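PDB 7DRQ: Uly1 from Catenovulum maritimum, which probably cleaves the marine algal polysaccharide ulvan as a calcium-binding lyase of polysaccharide lyase family 24. Local coordinates for residues I275-R280 and G292-Y297; G347-T352 and L359-Q364. One frame throughout, in Å; residues are numbered along the deposited sequence.

Contact 1 (I275-R280 and G292-Y297)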
ATOM      1  N   ILE A 275      13.430   1.196  -3.664  1.00  9.24           N
ATOM      2  CA  ILE A 275      12.514   2.106  -2.986  1.00 12.60           C
ATOM      3  C   ILE A 275      12.494   3.444  -3.716  1.00 11.08           C
ATOM      4  O   ILE A 275      13.516   3.903  -4.237  1.00 10.98           O
ATOM      5  CB  ILE A 275      12.912   2.288  -1.502  1.00 12.55           C
ATOM      6  CG1 ILE A 275      11.793   2.980  -0.710  1.00 11.15           C
ATOM      7  CG2 ILE A 275      14.244   3.033  -1.406  1.00 12.98           C
ATOM      8  CD1 ILE A 275      12.059   3.044   0.808  1.00 14.46           C
ATOM      9  N   GLY A 276      11.317   4.046  -3.789  1.00 11.68           N
ATOM     10  CA  GLY A 276      11.189   5.434  -4.201  1.00 10.57           C
ATOM     11  C   GLY A 276      10.385   6.156  -3.145  1.00  8.73           C
ATOM     12  O   GLY A 276       9.471   5.584  -2.554  1.00 10.17           O
ATOM     13  N   PHE A 277      10.757   7.406  -2.876  1.00  9.84           N
ATOM     14  CA  PHE A 277      10.065   8.090  -1.792  1.00 12.02           C
ATOM     15  C   PHE A 277      10.246   9.595  -1.910  1.00 11.49           C
ATOM     16  O   PHE A 277      11.090  10.090  -2.661  1.00 10.40           O
ATOM     17  CB  PHE A 277      10.551   7.593  -0.411  1.00  9.32           C
ATOM     18  CG  PHE A 277      11.999   7.873  -0.121  1.00 11.25           C
ATOM     19  CD1 PHE A 277      12.979   6.957  -0.483  1.00 11.00           C
ATOM     20  CD2 PHE A 277      12.381   9.030   0.561  1.00 11.23           C
ATOM     21  CE1 PHE A 277      14.319   7.198  -0.204  1.00 11.30           C
ATOM     22  CE2 PHE A 277      13.731   9.280   0.852  1.00 13.30           C
ATOM     23  CZ  PHE A 277      14.695   8.358   0.474  1.00 11.80           C
ATOM     24  N   GLN A 278       9.405  10.312  -1.168  1.00 10.71           N
ATOM     25  CA  GLN A 278       9.586  11.727  -0.888  1.00  8.23           C
ATOM     26  C   GLN A 278       9.754  11.909   0.616  1.00 10.68           C
ATOM     27  O   GLN A 278       9.464  11.014   1.407  1.00 12.31           O
ATOM     28  CB  GLN A 278       8.401  12.553  -1.434  1.00 10.89           C
ATOM     29  CG  GLN A 278       8.168  12.251  -2.917  1.00  8.80           C
ATOM     30  CD  GLN A 278       7.179  13.189  -3.592  1.00 10.38           C
ATOM     31  OE1 GLN A 278       5.960  13.015  -3.487  1.00 10.39           O
ATOM     32  NE2 GLN A 278       7.700  14.186  -4.297  1.00 10.04           N
ATOM     33  N   ARG A 279      10.239  13.077   1.009  1.00  9.57           N
ATOM     34  CA  ARG A 279      10.647  13.324   2.384  1.00 10.92           C
ATOM     35  C   ARG A 279       9.745  14.392   2.993  1.00 12.49           C
ATOM     36  O   ARG A 279       9.348  15.336   2.309  1.00 12.89           O
ATOM     37  CB  ARG A 279      12.121  13.765   2.431  1.00 12.11           C
ATOM     38  CG  ARG A 279      12.520  14.486   3.722  1.00 10.98           C
ATOM     39  CD  ARG A 279      13.995  14.922   3.705  1.00 11.78           C
ATOM     40  NE  ARG A 279      14.251  15.931   2.680  1.00 13.68           N
ATOM     41  CZ  ARG A 279      15.464  16.228   2.209  1.00 15.94           C
ATOM     42  NH1 ARG A 279      16.524  15.602   2.699  1.00 11.95           N
ATOM     43  NH2 ARG A 279      15.616  17.181   1.291  1.00 10.97           N
ATOM     44  N   ARG A 280       9.386  14.241   4.267  1.00 11.77           N
ATOM     45  CA  ARG A 280       8.748  15.328   4.994  1.00 10.91           C
ATOM     46  C   ARG A 280       9.718  15.780   6.069  1.00 11.94           C
ATOM     47  O   ARG A 280      10.043  15.010   6.977  1.00 11.12           O
ATOM     48  CB  ARG A 280       7.405  14.938   5.621  1.00 14.01           C
ATOM     49  CG  ARG A 280       6.715  16.152   6.276  1.00 10.33           C
ATOM     50  CD  ARG A 280       5.335  15.819   6.863  1.00 13.45           C
ATOM     51  NE  ARG A 280       4.389  15.345   5.855  1.00 13.08           N
ATOM     52  CZ  ARG A 280       3.117  15.044   6.103  1.00 16.17           C
ATOM     53  NH1 ARG A 280       2.619  15.206   7.321  1.00 14.06           N
ATOM     54  NH2 ARG A 280       2.332  14.592   5.126  1.00 15.49           N
ATOM     55  N   GLY A 292      11.276  17.063  -2.198  1.00 10.24           N
ATOM     56  CA  GLY A 292      12.233  16.189  -2.834  1.00 10.94           C
ATOM     57  C   GLY A 292      11.619  14.978  -3.506  1.00 12.52           C
ATOM     58  O   GLY A 292      10.407  14.738  -3.410  1.00 12.27           O
HETATM   59  N   MSE A 293      12.449  14.222  -4.201  1.00 12.47           N
HETATM   60  CA  MSE A 293      12.055  12.948  -4.789  1.00  9.96           C
HETATM   61  C   MSE A 293      13.299  12.066  -4.774  1.00 11.28           C
HETATM   62  O   MSE A 293      14.382  12.491  -5.186  1.00 12.02           O
HETATM   63  CB  MSE A 293      11.503  13.146  -6.200  1.00 11.12           C
HETATM   64  CG  MSE A 293      10.979  11.888  -6.835  1.00 11.43           C
HETATM   65 SE   MSE A 293      10.136  12.353  -8.563  1.00 21.36          SE
HETATM   66  CE  MSE A 293       8.575  13.313  -7.948  1.00 13.21           C
ATOM     67  N   PHE A 294      13.155  10.833  -4.301  1.00 11.39           N
ATOM     68  CA  PHE A 294      14.319  10.021  -3.964  1.00 10.54           C
ATOM     69  C   PHE A 294      14.123   8.590  -4.446  1.00  9.55           C
ATOM     70  O   PHE A 294      12.997   8.101  -4.560  1.00 11.22           O
ATOM     71  CB  PHE A 294      14.568  10.049  -2.451  1.00  9.57           C
ATOM     72  CG  PHE A 294      14.650  11.437  -1.876  1.00  9.58           C
ATOM     73  CD1 PHE A 294      15.859  12.111  -1.819  1.00 11.74           C
ATOM     74  CD2 PHE A 294      13.500  12.087  -1.423  1.00  9.62           C
ATOM     75  CE1 PHE A 294      15.930  13.412  -1.300  1.00 11.35           C
ATOM     76  CE2 PHE A 294      13.564  13.370  -0.915  1.00 10.65           C
ATOM     77  CZ  PHE A 294      14.786  14.032  -0.844  1.00 11.21           C
ATOM     78  N   TYR A 295      15.245   7.902  -4.685  1.00  9.40           N
ATOM     79  CA  TYR A 295      15.200   6.542  -5.211  1.00 11.32           C
ATOM     80  C   TYR A 295      16.507   5.842  -4.882  1.00 10.17           C
ATOM     81  O   TYR A 295      17.581   6.449  -4.967  1.00 10.36           O
ATOM     82  CB  TYR A 295      14.967   6.550  -6.728  1.00 11.37           C
ATOM     83  CG  TYR A 295      15.319   5.270  -7.472  1.00 11.16           C
ATOM     84  CD1 TYR A 295      14.451   4.184  -7.475  1.00  9.69           C
ATOM     85  CD2 TYR A 295      16.478   5.186  -8.235  1.00  9.38           C
ATOM     86  CE1 TYR A 295      14.743   3.031  -8.191  1.00 10.56           C
ATOM     87  CE2 TYR A 295      16.800   4.033  -8.934  1.00 10.40           C
ATOM     88  CZ  TYR A 295      15.928   2.958  -8.907  1.00 13.97           C
ATOM     89  OH  TYR A 295      16.225   1.829  -9.626  1.00 11.72           O
ATOM     90  N   ALA A 296      16.414   4.570  -4.513  1.00 11.14           N
ATOM     91  CA  ALA A 296      17.602   3.754  -4.316  1.00 11.18           C
ATOM     92  C   ALA A 296      17.242   2.311  -4.628  1.00 11.73           C
ATOM     93  O   ALA A 296      16.071   1.928  -4.583  1.00 11.17           O
ATOM     94  CB  ALA A 296      18.152   3.879  -2.889  1.00  9.59           C
ATOM     95  N   TYR A 297      18.260   1.502  -4.926  1.00  9.38           N
ATOM     96  CA  TYR A 297      18.018   0.094  -5.207  1.00  8.69           C
ATOM     97  C   TYR A 297      19.135  -0.730  -4.586  1.00  9.21           C
ATOM     98  O   TYR A 297      20.234  -0.231  -4.334  1.00 11.18           O
ATOM     99  CB  TYR A 297      17.910  -0.183  -6.717  1.00 10.38           C
ATOM    100  CG  TYR A 297      19.200   0.057  -7.474  1.00 10.40           C
ATOM    101  CD1 TYR A 297      20.139  -0.958  -7.626  1.00 10.57           C
ATOM    102  CD2 TYR A 297      19.475   1.295  -8.030  1.00 11.26           C
ATOM    103  CE1 TYR A 297      21.317  -0.743  -8.309  1.00 12.74           C
ATOM    104  CE2 TYR A 297      20.663   1.523  -8.713  1.00 14.01           C
ATOM    105  CZ  TYR A 297      21.573   0.501  -8.851  1.00 12.61           C
ATOM    106  OH  TYR A 297      22.749   0.722  -9.532  1.00 12.33           O
TER

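Contact 2 (G347-T352 and L359-Q364)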
ATOM      1  N   GLY A 347       0.773  13.765  -2.014  1.00 16.94           N
ATOM      2  CA  GLY A 347       0.419  12.482  -2.583  1.00 15.23           C
ATOM      3  C   GLY A 347       0.730  12.491  -4.063  1.00 15.14           C
ATOM      4  O   GLY A 347       1.374  13.409  -4.569  1.00 12.66           O
ATOM      5  N   GLY A 348       0.257  11.452  -4.746  1.00 12.68           N
ATOM      6  CA  GLY A 348       0.484  11.375  -6.172  1.00 12.75           C
ATOM      7  C   GLY A 348       1.858  10.889  -6.574  1.00 10.11           C
ATOM      8  O   GLY A 348       2.228  11.028  -7.745  1.00 13.46           O
ATOM      9  N   PHE A 349       2.626  10.317  -5.658  1.00 10.78           N
ATOM     10  CA  PHE A 349       3.977   9.877  -5.979  1.00  9.08           C
ATOM     11  C   PHE A 349       3.988   8.383  -6.265  1.00 11.86           C
ATOM     12  O   PHE A 349       3.367   7.596  -5.541  1.00 12.47           O
ATOM     13  CB  PHE A 349       4.952  10.178  -4.842  1.00 12.23           C
ATOM     14  CG  PHE A 349       6.299   9.572  -5.060  1.00  9.54           C
ATOM     15  CD1 PHE A 349       7.174  10.126  -5.983  1.00  9.30           C
ATOM     16  CD2 PHE A 349       6.677   8.406  -4.395  1.00 10.58           C
ATOM     17  CE1 PHE A 349       8.431   9.553  -6.202  1.00 10.41           C
ATOM     18  CE2 PHE A 349       7.922   7.827  -4.622  1.00 11.98           C
ATOM     19  CZ  PHE A 349       8.799   8.402  -5.519  1.00 10.96           C
ATOM     20  N   ASP A 350       4.699   7.994  -7.319  1.00  9.67           N
ATOM     21  CA  ASP A 350       4.884   6.576  -7.602  1.00 10.04           C
ATOM     22  C   ASP A 350       6.104   6.428  -8.496  1.00 12.10           C
ATOM     23  O   ASP A 350       6.624   7.409  -9.030  1.00 11.95           O
ATOM     24  CB  ASP A 350       3.638   5.960  -8.250  1.00  9.93           C
ATOM     25  CG  ASP A 350       3.582   4.446  -8.083  1.00 14.55           C
ATOM     26  OD1 ASP A 350       4.361   3.901  -7.268  1.00 12.61           O
ATOM     27  OD2 ASP A 350       2.760   3.807  -8.773  1.00 12.77           O
ATOM     28  N   TRP A 351       6.546   5.178  -8.663  1.00 11.22           N
ATOM     29  CA  TRP A 351       7.742   4.881  -9.439  1.00  9.25           C
ATOM     30  C   TRP A 351       7.675   3.430  -9.900  1.00 10.76           C
ATOM     31  O   TRP A 351       6.932   2.616  -9.349  1.00 12.34           O
ATOM     32  CB  TRP A 351       9.015   5.123  -8.617  1.00 12.26           C
ATOM     33  CG  TRP A 351       9.083   4.200  -7.465  1.00 10.77           C
ATOM     34  CD1 TRP A 351       8.481   4.356  -6.250  1.00 10.54           C
ATOM     35  CD2 TRP A 351       9.743   2.934  -7.433  1.00  9.12           C
ATOM     36  NE1 TRP A 351       8.746   3.265  -5.452  1.00 11.09           N
ATOM     37  CE2 TRP A 351       9.518   2.378  -6.156  1.00 12.86           C
ATOM     38  CE3 TRP A 351      10.504   2.215  -8.361  1.00  9.29           C
ATOM     39  CZ2 TRP A 351      10.035   1.135  -5.780  1.00 10.53           C
ATOM     40  CZ3 TRP A 351      11.014   0.978  -7.992  1.00 11.74           C
ATOM     41  CH2 TRP A 351      10.776   0.449  -6.707  1.00 11.41           C
ATOM     42  N   THR A 352       8.485   3.110 -10.902  1.00 10.37           N
ATOM     43  CA  THR A 352       8.665   1.725 -11.316  1.00  9.67           C
ATOM     44  C   THR A 352       9.978   1.637 -12.078  1.00 11.14           C
ATOM     45  O   THR A 352      10.569   2.654 -12.449  1.00 10.00           O
ATOM     46  CB  THR A 352       7.483   1.231 -12.166  1.00 11.52           C
ATOM     47  OG1 THR A 352       7.616  -0.176 -12.403  1.00 12.85           O
ATOM     48  CG2 THR A 352       7.458   1.960 -13.501  1.00 12.61           C
ATOM     49  N   LEU A 359      13.946   3.560 -15.657  1.00 11.53           N
ATOM     50  CA  LEU A 359      13.514   4.090 -14.371  1.00 11.37           C
ATOM     51  C   LEU A 359      12.490   5.193 -14.606  1.00 11.83           C
ATOM     52  O   LEU A 359      12.732   6.102 -15.401  1.00 11.16           O
ATOM     53  CB  LEU A 359      14.707   4.636 -13.590  1.00 13.04           C
ATOM     54  CG  LEU A 359      14.391   5.543 -12.401  1.00 13.27           C
ATOM     55  CD1 LEU A 359      13.729   4.739 -11.310  1.00 11.13           C
ATOM     56  CD2 LEU A 359      15.661   6.235 -11.890  1.00 13.82           C
ATOM     57  N   HIS A 360      11.366   5.124 -13.891  1.00 11.71           N
ATOM     58  CA  HIS A 360      10.260   6.061 -14.051  1.00 12.00           C
ATOM     59  C   HIS A 360       9.736   6.468 -12.684  1.00  9.73           C
ATOM     60  O   HIS A 360       9.491   5.602 -11.840  1.00 12.89           O
ATOM     61  CB  HIS A 360       9.122   5.432 -14.867  1.00 11.18           C
ATOM     62  CG  HIS A 360       9.488   5.170 -16.289  1.00  9.22           C
ATOM     63  ND1 HIS A 360       9.259   6.084 -17.294  1.00  9.20           N
ATOM     64  CD2 HIS A 360      10.094   4.111 -16.873  1.00 11.02           C
ATOM     65  CE1 HIS A 360       9.714   5.604 -18.435  1.00 10.50           C
ATOM     66  NE2 HIS A 360      10.212   4.401 -18.211  1.00 11.70           N
ATOM     67  N   LEU A 361       9.550   7.775 -12.471  1.00 11.81           N
ATOM     68  CA  LEU A 361       8.938   8.305 -11.255  1.00  9.45           C
ATOM     69  C   LEU A 361       7.963   9.416 -11.608  1.00 12.49           C
ATOM     70  O   LEU A 361       8.240  10.245 -12.479  1.00 11.66           O
ATOM     71  CB  LEU A 361       9.971   8.875 -10.273  1.00  8.54           C
ATOM     72  CG  LEU A 361      11.194   7.991 -10.001  1.00 11.83           C
ATOM     73  CD1 LEU A 361      12.386   8.396 -10.877  1.00 11.34           C
ATOM     74  CD2 LEU A 361      11.557   8.055  -8.529  1.00 11.84           C
ATOM     75  N   ILE A 362       6.838   9.458 -10.895  1.00 10.88           N
ATOM     76  CA  ILE A 362       5.825  10.478 -11.124  1.00 10.77           C
ATOM     77  C   ILE A 362       5.498  11.160  -9.800  1.00 10.19           C
ATOM     78  O   ILE A 362       5.699  10.604  -8.719  1.00 10.09           O
ATOM     79  CB  ILE A 362       4.546   9.901 -11.764  1.00 11.95           C
ATOM     80  CG1 ILE A 362       3.903   8.862 -10.851  1.00 12.62           C
ATOM     81  CG2 ILE A 362       4.867   9.301 -13.130  1.00 13.69           C
ATOM     82  CD1 ILE A 362       2.511   8.449 -11.310  1.00 10.26           C
ATOM     83  N   GLY A 363       4.991  12.385  -9.908  1.00 11.59           N
ATOM     84  CA  GLY A 363       4.636  13.162  -8.736  1.00 11.32           C
ATOM     85  C   GLY A 363       3.558  14.171  -9.067  1.00 12.69           C
ATOM     86  O   GLY A 363       3.337  14.521 -10.231  1.00 10.65           O
ATOM     87  N   GLN A 364       2.884  14.633  -8.019  1.00  9.89           N
ATOM     88  CA  GLN A 364       1.958  15.756  -8.109  1.00 11.76           C
ATOM     89  C   GLN A 364       2.451  16.845  -7.168  1.00 12.91           C
ATOM     90  O   GLN A 364       2.589  16.618  -5.962  1.00 11.03           O
ATOM     91  CB  GLN A 364       0.528  15.363  -7.754  1.00 13.00           C
ATOM     92  CG  GLN A 364      -0.437  16.522  -7.987  1.00 16.52           C
ATOM     93  CD  GLN A 364      -1.858  16.220  -7.573  1.00 18.38           C
ATOM     94  OE1 GLN A 364      -2.250  15.056  -7.439  1.00 17.97           O
ATOM     95  NE2 GLN A 364      -2.652  17.274  -7.382  1.00 17.62           N
TER
HETATM   96  O   HOH W   1       3.973  13.648  -5.435  1.00 14.22           O
HETATM   97  O   HOH W   2       0.688  16.275  -3.991  1.00 15.92           O

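Contact 1 (I275-R280 and G292-Y297)
CG of Phe277 stands between its backbone N and carbonyl carbon (chi1 63°) and CG of Phe294 anti to its carbonyl carbon (chi1 -53°), torsions that swing the Phe277 ring under the CB of Phe294 on the face of the sheet the two residues share. The rings lie nearly parallel but slid apart, with centroids separated by 5.1 Å and hardly any overlap. The face of the Phe277 ring is instead covered by the CB of Phe294 in a CH-pi contact offset toward the rim, with Phe294 CB 3.4 Å from Phe277 CZ. Replacing Phe277 by an alanine would probably leave that CB without the ring it lies on and open a gap toward Ile262 of the neighbouring strand. The Phe294 ring presents its edge to Gln278 CA, and Phe294 CZ sits over the centre of one face of the Arg279 guanidinium, 3.8 Å from Arg279 CZ. The two planes are 66° apart, so this is no flat stack; the salt bridge from Arg279 NH2 to Asp291 helps to fix the guanidinium. Beside Met293, the extended chain of Gln278 carries NE2 to the O of Gly292, a 2.9 Å hydrogen bond tilted from the amide plane. Paired backbone bonds join Phe277 with Phe294, where Phe294 N lies 2.7 Å from Phe277 O, and Ile275 with Ala296. Between them Gly276 faces Tyr295, Gly276 CA making a 3.2 Å CA-H...O contact with Phe294 O. This antiparallel beta hairpin forms part of what is probably a blade of a BNR-type beta-propeller; its connecting loop binds calcium through Leu283, Asp285 and Phe287.

Contact 2 (G347-T352 and L359-Q364)
Phe349 and Leu361 run side by side and point the same way, the edge of the ring meeting a methyl: Phe349 CZ lies 4.1 Å from Leu361 CD2. Ile362 O approaches the same ring obliquely at Phe349 CD1. Leu361 also meets Trp351, its partner directly across, Leu361 CG lying 3.9 Å from Trp351 CB. The Trp351 indole itself leads away from strand 359-369, toward strand 272-280, because CG sits between backbone N and carbonyl carbon (chi1 64°). Its NE1 bonds to Lys265 O and its ring has a cation-pi contact with Lys267.

On the other face of the hairpin, Asp350 CB lies 3.9 Å from Ile362 CG1, while the carboxylate leads away from Ile362, OD1 in a salt bridge with Lys267 and OD2 accepting a hydrogen bond from Leu402 N. A weak bond from Trp351 N to Asp350 OD1 also steadies it. Thr352 and His360 again lie alongside each other, Thr352 CG2 being 4.1 Å from His360 CB; His360 ND1 is hydrogen-bonded to His380 NE2 and His360 NE2 to Gly427 N.

Two backbone pairs, Asp350 with Ile362 and Thr352 with His360, hold the strands in antiparallel register. Beyond Gly348, where a CB would clash with that of Gln364, water takes over the link. One water accepts from Gln364 N at 3.0 Å and also lies within bonding distance of Gly347 O; a second donates to both Gly347 O and Gln364 O, the latter 2.8 Å away. Strand 372-383 continues the sheet beyond strand 359-369, whereas Phe349, Leu359 and Leu361 pack against Met293 and Tyr295 of strand 290-298.

In the fold
Well along the chain from the N terminus, contact 1 pairs strand 272-280 with strand 290-298 and closes the calcium-binding loop between them. About fifty residues further on, contact 2 closes a shorter connection between strands 350-353 and 359-369. The hairpins follow in series, neither nested nor crossed. They belong to separate antiparallel sheets that come together here, the centres of contact 1 and contact 2 lying about 10 Å apart. Phe349 and Trp351 bring the second hairpin against the first at Gly276, where Phe349 CE2 lies 3.3 Å from Gly276 C; the absence of a side chain at Gly276 makes room above all for the Trp351 indole, with Phe349 beside it. The interface is consistent with two neighbouring blades of a propeller.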